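Local atomic coordinates of beta-N-acetylhexosaminidase (Beutenbergia cavernae, PDB entry 5BU9), a protein that probably hydrolyses terminal non-reducing N-acetyl-D-hexosamine residues from N-acetyl-beta-D-hexosaminides, as a member of glycosyl hydrolase family 3. Residues L42-T53 and N84-F93; N127-D135 and A167-R175. All coordinates share one frame; numbering follows the deposited sequence.

Contact 1: residues L42-T53 and N84-F93; sequences LAGRSNAGVDAT and NVQVLRGPGF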
loop_
_atom_site.group_PDB
_atom_site.type_symbol
_atom_site.label_atom_id
_atom_site.label_comp_id
_atom_site.label_asym_id
_atom_site.label_seq_id
_atom_site.Cartn_x
_atom_site.Cartn_y
_atom_site.Cartn_z
ATOM N N LEU A 42 10.702 1.157 0.735
ATOM C CA LEU A 42 11.710 2.035 1.365
ATOM C C LEU A 42 11.067 2.957 2.398
ATOM O O LEU A 42 10.205 3.773 2.042
ATOM C CB LEU A 42 12.442 2.855 0.294
ATOM C CG LEU A 42 13.630 2.142 -0.355
ATOM C CD1 LEU A 42 13.224 0.987 -1.192
ATOM C CD2 LEU A 42 14.446 3.129 -1.182
ATOM N N ALA A 43 11.488 2.830 3.663
ATOM C CA ALA A 43 10.802 3.462 4.796
ATOM C C ALA A 43 11.575 4.638 5.353
ATOM O O ALA A 43 12.764 4.778 5.089
ATOM C CB ALA A 43 10.568 2.461 5.908
ATOM N N GLY A 44 10.896 5.454 6.155
ATOM C CA GLY A 44 11.517 6.569 6.858
ATOM C C GLY A 44 11.487 7.907 6.142
ATOM O O GLY A 44 10.501 8.239 5.495
ATOM N N ARG A 45 12.552 8.692 6.286
ATOM C CA ARG A 45 12.723 9.956 5.559
ATOM C C ARG A 45 14.193 9.957 5.170
ATOM O O ARG A 45 15.087 9.901 6.014
ATOM C CB ARG A 45 12.333 11.224 6.384
ATOM C CG ARG A 45 10.837 11.285 6.910
ATOM C CD ARG A 45 9.746 11.317 5.793
ATOM N NE ARG A 45 8.371 11.441 6.311
ATOM C CZ ARG A 45 7.489 10.437 6.479
ATOM N NH1 ARG A 45 6.278 10.686 6.989
ATOM N NH2 ARG A 45 7.787 9.177 6.157
ATOM N N SER A 46 14.427 9.924 3.871
ATOM C CA SER A 46 15.767 9.962 3.337
ATOM C C SER A 46 16.004 11.256 2.596
ATOM O O SER A 46 15.148 11.729 1.845
ATOM C CB SER A 46 16.013 8.794 2.403
ATOM O OG SER A 46 17.300 8.922 1.849
ATOM N N ASN A 47 17.180 11.819 2.812
ATOM C CA ASN A 47 17.601 13.042 2.144
ATOM C C ASN A 47 18.776 12.737 1.230
ATOM O O ASN A 47 19.467 13.648 0.774
ATOM C CB ASN A 47 18.008 14.093 3.177
ATOM C CG ASN A 47 17.807 15.506 2.693
ATOM O OD1 ASN A 47 16.739 15.843 2.171
ATOM N ND2 ASN A 47 18.829 16.361 2.890
ATOM N N ALA A 48 19.033 11.458 0.980
ATOM C CA ALA A 48 20.279 11.098 0.311
ATOM C C ALA A 48 20.242 11.494 -1.173
ATOM O O ALA A 48 21.270 11.813 -1.750
ATOM C CB ALA A 48 20.565 9.623 0.471
ATOM N N GLY A 49 19.055 11.525 -1.758
ATOM C CA GLY A 49 18.913 11.899 -3.153
ATOM C C GLY A 49 18.736 10.728 -4.108
ATOM O O GLY A 49 18.806 9.560 -3.705
ATOM N N VAL A 50 18.527 11.049 -5.382
ATOM C CA VAL A 50 18.141 10.058 -6.388
ATOM C C VAL A 50 19.196 8.971 -6.595
ATOM O O VAL A 50 18.887 7.784 -6.500
ATOM C CB VAL A 50 17.813 10.746 -7.723
ATOM C CG1 VAL A 50 17.746 9.721 -8.824
ATOM C CG2 VAL A 50 16.484 11.470 -7.617
ATOM N N ASP A 51 20.436 9.372 -6.864
ATOM C CA ASP A 51 21.524 8.415 -7.081
ATOM C C ASP A 51 21.766 7.504 -5.873
ATOM O O ASP A 51 21.953 6.303 -6.036
ATOM C CB ASP A 51 22.843 9.142 -7.440
ATOM C CG ASP A 51 22.798 9.818 -8.808
ATOM O OD1 ASP A 51 22.236 9.231 -9.766
ATOM O OD2 ASP A 51 23.328 10.947 -8.918
ATOM N N ALA A 52 21.786 8.062 -4.665
ATOM C CA ALA A 52 22.030 7.242 -3.481
ATOM C C ALA A 52 20.904 6.235 -3.275
ATOM O O ALA A 52 21.153 5.091 -2.885
ATOM C CB ALA A 52 22.185 8.099 -2.261
ATOM N N THR A 53 19.675 6.659 -3.561
ATOM C CA THR A 53 18.516 5.773 -3.462
ATOM C C THR A 53 18.587 4.679 -4.538
ATOM O O THR A 53 18.326 3.525 -4.258
ATOM C CB THR A 53 17.208 6.552 -3.588
ATOM O OG1 THR A 53 17.154 7.542 -2.557
ATOM C CG2 THR A 53 15.974 5.610 -3.477
ATOM N N ASN A 84 3.769 16.238 4.305
ATOM C CA ASN A 84 4.179 15.537 5.523
ATOM C C ASN A 84 4.540 14.072 5.266
ATOM O O ASN A 84 5.051 13.407 6.156
ATOM C CB ASN A 84 3.069 15.636 6.579
ATOM C CG ASN A 84 2.944 17.051 7.143
ATOM O OD1 ASN A 84 3.922 17.644 7.563
ATOM N ND2 ASN A 84 1.744 17.598 7.122
ATOM N N VAL A 85 4.274 13.561 4.065
ATOM C CA VAL A 85 4.636 12.170 3.751
ATOM C C VAL A 85 5.420 12.115 2.434
ATOM O O VAL A 85 4.863 11.945 1.339
ATOM C CB VAL A 85 3.389 11.237 3.686
ATOM C CG1 VAL A 85 3.817 9.784 3.371
ATOM C CG2 VAL A 85 2.590 11.260 5.018
ATOM N N GLN A 86 6.725 12.288 2.545
ATOM C CA GLN A 86 7.589 12.206 1.377
ATOM C C GLN A 86 8.862 11.512 1.836
ATOM O O GLN A 86 9.726 12.140 2.448
ATOM C CB GLN A 86 7.883 13.601 0.779
ATOM C CG GLN A 86 8.678 13.525 -0.557
ATOM C CD GLN A 86 9.042 14.873 -1.137
ATOM O OE1 GLN A 86 8.343 15.864 -0.923
ATOM N NE2 GLN A 86 10.150 14.918 -1.891
ATOM N N VAL A 87 8.961 10.207 1.600
ATOM C CA VAL A 87 10.087 9.472 2.142
ATOM C C VAL A 87 11.373 9.913 1.431
ATOM O O VAL A 87 12.424 10.013 2.045
ATOM C CB VAL A 87 9.896 7.960 2.011
ATOM C CG1 VAL A 87 11.233 7.252 2.309
ATOM C CG2 VAL A 87 8.754 7.453 2.941
ATOM N N LEU A 88 11.286 10.169 0.131
ATOM C CA LEU A 88 12.495 10.404 -0.656
ATOM C C LEU A 88 12.641 11.885 -0.977
ATOM O O LEU A 88 11.836 12.483 -1.713
ATOM C CB LEU A 88 12.473 9.555 -1.934
ATOM C CG LEU A 88 12.476 8.038 -1.659
ATOM C CD1 LEU A 88 12.361 7.234 -2.951
ATOM C CD2 LEU A 88 13.716 7.610 -0.852
ATOM N N ARG A 89 13.694 12.463 -0.431
ATOM C CA ARG A 89 13.927 13.889 -0.538
ATOM C C ARG A 89 15.391 14.116 -0.854
ATOM O O ARG A 89 16.177 13.179 -0.775
ATOM C CB ARG A 89 13.517 14.591 0.771
ATOM C CG ARG A 89 12.916 15.979 0.578
ATOM C CD ARG A 89 12.817 16.728 1.890
ATOM N NE ARG A 89 12.148 15.914 2.902
ATOM C CZ ARG A 89 10.827 15.778 2.996
ATOM N NH1 ARG A 89 10.289 15.015 3.963
ATOM N NH2 ARG A 89 10.044 16.417 2.123
ATOM N N GLY A 90 15.764 15.341 -1.228
ATOM C CA GLY A 90 17.167 15.661 -1.414
ATOM C C GLY A 90 17.551 15.851 -2.870
ATOM O O GLY A 90 16.676 16.110 -3.699
ATOM N N PRO A 91 18.860 15.717 -3.189
ATOM C CA PRO A 91 19.361 15.959 -4.556
ATOM C C PRO A 91 18.634 15.143 -5.635
ATOM O O PRO A 91 18.639 13.906 -5.617
ATOM C CB PRO A 91 20.839 15.570 -4.458
ATOM C CG PRO A 91 21.173 15.846 -3.003
ATOM C CD PRO A 91 19.953 15.398 -2.249
ATOM N N GLY A 92 17.987 15.854 -6.557
ATOM C CA GLY A 92 17.249 15.227 -7.648
ATOM C C GLY A 92 15.769 14.994 -7.371
ATOM O O GLY A 92 15.030 14.565 -8.253
ATOM N N PHE A 93 15.333 15.262 -6.140
ATOM C CA PHE A 93 13.919 15.131 -5.773
ATOM C C PHE A 93 13.272 16.492 -5.573
ATOM O O PHE A 93 13.838 17.362 -4.885
ATOM C CB PHE A 93 13.754 14.310 -4.487
ATOM C CG PHE A 93 13.970 12.826 -4.666
ATOM C CD1 PHE A 93 13.070 12.062 -5.398
ATOM C CD2 PHE A 93 15.052 12.189 -4.067
ATOM C CE1 PHE A 93 13.265 10.682 -5.568
ATOM C CE2 PHE A 93 15.251 10.811 -4.214
ATOM C CZ PHE A 93 14.352 10.061 -4.974
HETATM O O HOH W 1 7.906 14.165 7.394
HETATM O O HOH W 2 16.594 10.486 -0.951
HETATM O O HOH W 3 21.534 12.408 -6.553
#
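Arg45 lays its side chain against residues Asn84-Val87 and can be followed outward atom by atom. Its CB leads to CG, which lies anti to the carbonyl carbon (chi1 -59°), and a bend at chi2 turns the chain so that Arg45 CD comes 3.4 Å from Gln86 O. Beyond it, NE gives its hydrogen to a water lying in the guanidinium plane, and that water donates to Asn84 O. Arg45 NH1 makes a weak direct bond to the same Asn84 O (3.1 Å), while NH2 turns back to Gly44 O and passes near Val87 CG2; Gln86 N lies above one guanidinium face, offset toward its rim.

Inward from this exposed arm the backbones pair at a single beta bridge. Ser46 N donates almost straight to Val87 O (2.7 Å), and Ser46 O receives Arg89 N. Val87 packs its methyls against the strand end, Val87 CG2 lying 3.2 Å from Gly44 O.

Farther on, Val50 N at the start of the helix bonds to Pro91 O (2.9 Å), in the type II turn Gly90-Phe93. The Val50 CG2 methyl stands over the centre of the Phe93 ring, 3.6 Å from its centroid, in a CH-pi contact; Leu88 CB lies over the opposite face, offset toward the rim. A water accepts from Gly49 N and donates to Arg89 O, bridging the N-cap residue to the other loop. Gly49 O takes both the N and OG1 of Thr53, closing the first helical turn.

The loop after strand 39-43 and the segment following strand 75-82, which first turns back through the short antiparallel strand 85-86, are thus laced together, with Phe93 and Leu88 touching helix 107-123, in the manner of beta-to-alpha connections at the rim of a TIM-barrel-type domain.

Contact 2: residues N127-D135 and A167-R175; sequences NLNLAPVMD and ANAFSAGMR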
loop_
_atom_site.group_PDB
_atom_site.type_symbol
_atom_site.label_atom_id
_atom_site.label_comp_id
_atom_site.label_asym_id
_atom_site.label_seq_id
_atom_site.Cartn_x
_atom_site.Cartn_y
_atom_site.Cartn_z
ATOM N N ASN A 127 9.208 1.694 -8.501
ATOM C CA ASN A 127 8.180 1.483 -9.530
ATOM C C ASN A 127 6.780 1.408 -8.942
ATOM O O ASN A 127 5.826 1.173 -9.664
ATOM C CB ASN A 127 8.452 0.217 -10.360
ATOM C CG ASN A 127 8.600 -1.031 -9.506
ATOM O OD1 ASN A 127 8.075 -1.113 -8.392
ATOM N ND2 ASN A 127 9.355 -2.001 -10.014
ATOM N N LEU A 128 6.654 1.592 -7.629
ATOM C CA LEU A 128 5.327 1.631 -7.039
ATOM C C LEU A 128 5.271 2.732 -5.997
ATOM O O LEU A 128 6.136 2.800 -5.118
ATOM C CB LEU A 128 4.956 0.276 -6.418
ATOM C CG LEU A 128 3.515 0.200 -5.923
ATOM C CD1 LEU A 128 2.529 0.370 -7.106
ATOM C CD2 LEU A 128 3.273 -1.111 -5.186
ATOM N N ASN A 129 4.277 3.613 -6.119
ATOM C CA ASN A 129 4.043 4.656 -5.110
ATOM C C ASN A 129 2.835 4.277 -4.246
ATOM O O ASN A 129 1.753 4.010 -4.772
ATOM C CB ASN A 129 3.826 6.019 -5.787
ATOM C CG ASN A 129 3.999 7.204 -4.830
ATOM O OD1 ASN A 129 4.264 7.029 -3.650
ATOM N ND2 ASN A 129 3.856 8.436 -5.360
ATOM N N LEU A 130 3.012 4.247 -2.927
ATOM C CA LEU A 130 1.863 4.055 -2.034
ATOM C C LEU A 130 1.153 5.409 -1.859
ATOM O O LEU A 130 1.254 6.090 -0.819
ATOM C CB LEU A 130 2.296 3.442 -0.681
ATOM C CG LEU A 130 3.157 2.175 -0.748
ATOM C CD1 LEU A 130 3.263 1.540 0.636
ATOM C CD2 LEU A 130 2.610 1.152 -1.748
ATOM N N ALA A 131 0.423 5.777 -2.906
ATOM C CA ALA A 131 -0.265 7.066 -3.032
ATOM C C ALA A 131 -0.974 6.940 -4.379
ATOM O O ALA A 131 -0.562 6.125 -5.174
ATOM C CB ALA A 131 0.743 8.252 -3.007
ATOM N N PRO A 132 -2.017 7.742 -4.663
ATOM C CA PRO A 132 -2.544 8.859 -3.881
ATOM C C PRO A 132 -3.523 8.432 -2.793
ATOM O O PRO A 132 -4.191 7.412 -2.909
ATOM C CB PRO A 132 -3.260 9.696 -4.939
ATOM C CG PRO A 132 -3.816 8.623 -5.908
ATOM C CD PRO A 132 -2.773 7.540 -5.922
ATOM N N VAL A 133 -3.603 9.243 -1.748
ATOM C CA VAL A 133 -4.676 9.180 -0.754
ATOM C C VAL A 133 -6.017 9.568 -1.366
ATOM O O VAL A 133 -6.200 10.689 -1.823
ATOM C CB VAL A 133 -4.354 10.098 0.434
ATOM C CG1 VAL A 133 -5.549 10.272 1.315
ATOM C CG2 VAL A 133 -3.184 9.550 1.224
HETATM N N MSE A 134 -6.972 8.653 -1.367
HETATM C CA MSE A 134 -8.303 8.994 -1.854
HETATM C C MSE A 134 -9.328 8.995 -0.728
HETATM O O MSE A 134 -10.533 8.945 -0.976
HETATM C CB MSE A 134 -8.719 8.040 -2.965
HETATM C CG MSE A 134 -7.752 8.094 -4.132
HETATM SE SE MSE A 134 -8.489 7.361 -5.770
HETATM C CE MSE A 134 -9.552 8.914 -6.309
ATOM N N ASP A 135 -8.827 9.057 0.504
ATOM C CA ASP A 135 -9.655 9.220 1.671
ATOM C C ASP A 135 -10.357 10.552 1.519
ATOM O O ASP A 135 -9.770 11.485 0.995
ATOM C CB ASP A 135 -8.823 9.215 2.968
ATOM C CG ASP A 135 -8.159 7.884 3.245
ATOM O OD1 ASP A 135 -8.836 6.823 3.153
ATOM O OD2 ASP A 135 -6.950 7.916 3.570
ATOM N N ALA A 167 -6.626 12.998 -7.378
ATOM C CA ALA A 167 -5.863 11.769 -7.168
ATOM C C ALA A 167 -5.698 11.037 -8.492
ATOM O O ALA A 167 -4.641 10.452 -8.754
ATOM C CB ALA A 167 -6.517 10.859 -6.122
ATOM N N ASN A 168 -6.717 11.086 -9.345
ATOM C CA ASN A 168 -6.622 10.385 -10.628
ATOM C C ASN A 168 -5.624 11.084 -11.555
ATOM O O ASN A 168 -4.981 10.441 -12.388
ATOM C CB ASN A 168 -7.988 10.279 -11.318
ATOM C CG ASN A 168 -8.882 9.256 -10.669
ATOM O OD1 ASN A 168 -8.420 8.439 -9.866
ATOM N ND2 ASN A 168 -10.172 9.291 -11.009
ATOM N N ALA A 169 -5.513 12.401 -11.398
ATOM C CA ALA A 169 -4.565 13.186 -12.159
ATOM C C ALA A 169 -3.173 12.772 -11.701
ATOM O O ALA A 169 -2.298 12.500 -12.516
ATOM C CB ALA A 169 -4.793 14.644 -11.941
ATOM N N PHE A 170 -3.003 12.677 -10.381
ATOM C CA PHE A 170 -1.719 12.306 -9.768
ATOM C C PHE A 170 -1.313 10.918 -10.270
ATOM O O PHE A 170 -0.199 10.727 -10.723
ATOM C CB PHE A 170 -1.846 12.383 -8.227
ATOM C CG PHE A 170 -0.632 11.911 -7.434
ATOM C CD1 PHE A 170 -0.426 10.558 -7.169
ATOM C CD2 PHE A 170 0.227 12.832 -6.847
ATOM C CE1 PHE A 170 0.640 10.133 -6.398
ATOM C CE2 PHE A 170 1.290 12.409 -6.068
ATOM C CZ PHE A 170 1.502 11.047 -5.844
ATOM N N SER A 171 -2.245 9.977 -10.225
ATOM C CA SER A 171 -2.000 8.615 -10.686
ATOM C C SER A 171 -1.576 8.621 -12.151
ATOM O O SER A 171 -0.605 7.961 -12.529
ATOM C CB SER A 171 -3.260 7.732 -10.497
ATOM O OG SER A 171 -3.518 7.450 -9.134
ATOM N N ALA A 172 -2.302 9.375 -12.972
ATOM C CA ALA A 172 -2.018 9.427 -14.411
ATOM C C ALA A 172 -0.582 9.890 -14.725
ATOM O O ALA A 172 0.083 9.306 -15.587
ATOM C CB ALA A 172 -3.026 10.309 -15.107
ATOM N N GLY A 173 -0.097 10.922 -14.031
ATOM C CA GLY A 173 1.258 11.409 -14.252
ATOM C C GLY A 173 2.307 10.418 -13.766
ATOM O O GLY A 173 3.369 10.238 -14.352
HETATM N N MSE A 174 1.973 9.773 -12.666
HETATM C CA MSE A 174 2.809 8.771 -12.063
HETATM C C MSE A 174 2.989 7.627 -13.072
HETATM O O MSE A 174 4.126 7.290 -13.424
HETATM C CB MSE A 174 2.167 8.320 -10.732
HETATM C CG MSE A 174 3.127 7.767 -9.693
HETATM SE SE MSE A 174 4.255 9.052 -8.759
HETATM C CE MSE A 174 3.085 10.583 -8.923
ATOM N N ARG A 175 1.874 7.076 -13.577
ATOM C CA ARG A 175 1.904 6.021 -14.592
ATOM C C ARG A 175 2.639 6.477 -15.852
ATOM O O ARG A 175 3.351 5.684 -16.447
ATOM C CB ARG A 175 0.489 5.573 -14.978
ATOM C CG ARG A 175 -0.276 4.900 -13.858
ATOM C CD ARG A 175 -1.565 4.160 -14.306
ATOM N NE ARG A 175 -2.271 3.765 -13.088
ATOM C CZ ARG A 175 -3.358 4.371 -12.624
ATOM N NH1 ARG A 175 -3.906 5.362 -13.316
ATOM N NH2 ARG A 175 -3.911 3.971 -11.482
#
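Pro132 runs antiparallel alongside Phe170, with Pro132 CB 3.7 Å from Phe170 CD1, while Pro132 CG rests 3.5 Å from Ala167 CB. The packing is that of a TIM-barrel-type domain, in which a helix, here 160-176, covers the strand 128-129 and the loop that follows it. The peptide bond before Pro132 is cis, and its ring meets the helix surface directly: Pro132 CD lies 3.3 Å from Ser171 OG, a hydroxyl whose hydrogen-bond partner is Thr181 OG1 on the neighbouring strand.

No hydrogen bond crosses between the two segments; the contact is van der Waals packing. Phe170 has CG anti to its backbone N (chi1 175°), which sends the ring from the helix toward the strand. There Ala131 CB comes 3.9 Å from Phe170 CE1, and the Asn129 amide arrives at the ring edge, near its plane, with the amide and ring planes 42° apart. The amide is held by its oxygen, Asn129 OD1 accepting from Gln80 N of strand 75-82.

The Ala167 methyl has a second neighbour in Met134, a selenomethionine whose chain bends at chi3 so that Met134 CE folds back to 3.6 Å from Ala167 CB. Met134 CE also lies 3.8 Å from Asn168 OD1, and Met134 touches Ile183 of strand 180-186 as well. At the far end of the helix segment, Met174, also a selenomethionine, lays CE over one face of Phe170, offset toward the rim, and Met174 SE comes 3.5 Å from Asn129 ND2.

How the contacts relate
The two contacts show how chemistry follows depth in one fold. Contact 1 is partly buried and joins the ends of strands to the loops and helix start that follow them, toward the surface, so backbone hydrogen bonds, bridging waters and a charged arm carry much of it; contact 2 is buried, and apolar surfaces, a cis-proline and selenomethionines pack without a hydrogen bond between its segments. The centres of contact 1 and contact 2 lie about 18 Å apart, and the two do not touch. Both nevertheless reach the same sheet: strand 75-82 stands between strands 39-43 and 128-129, and its Gln80 bonds to Leu88 in contact 1 and to Asn129 in contact 2. Helix 107-123 likewise touches both.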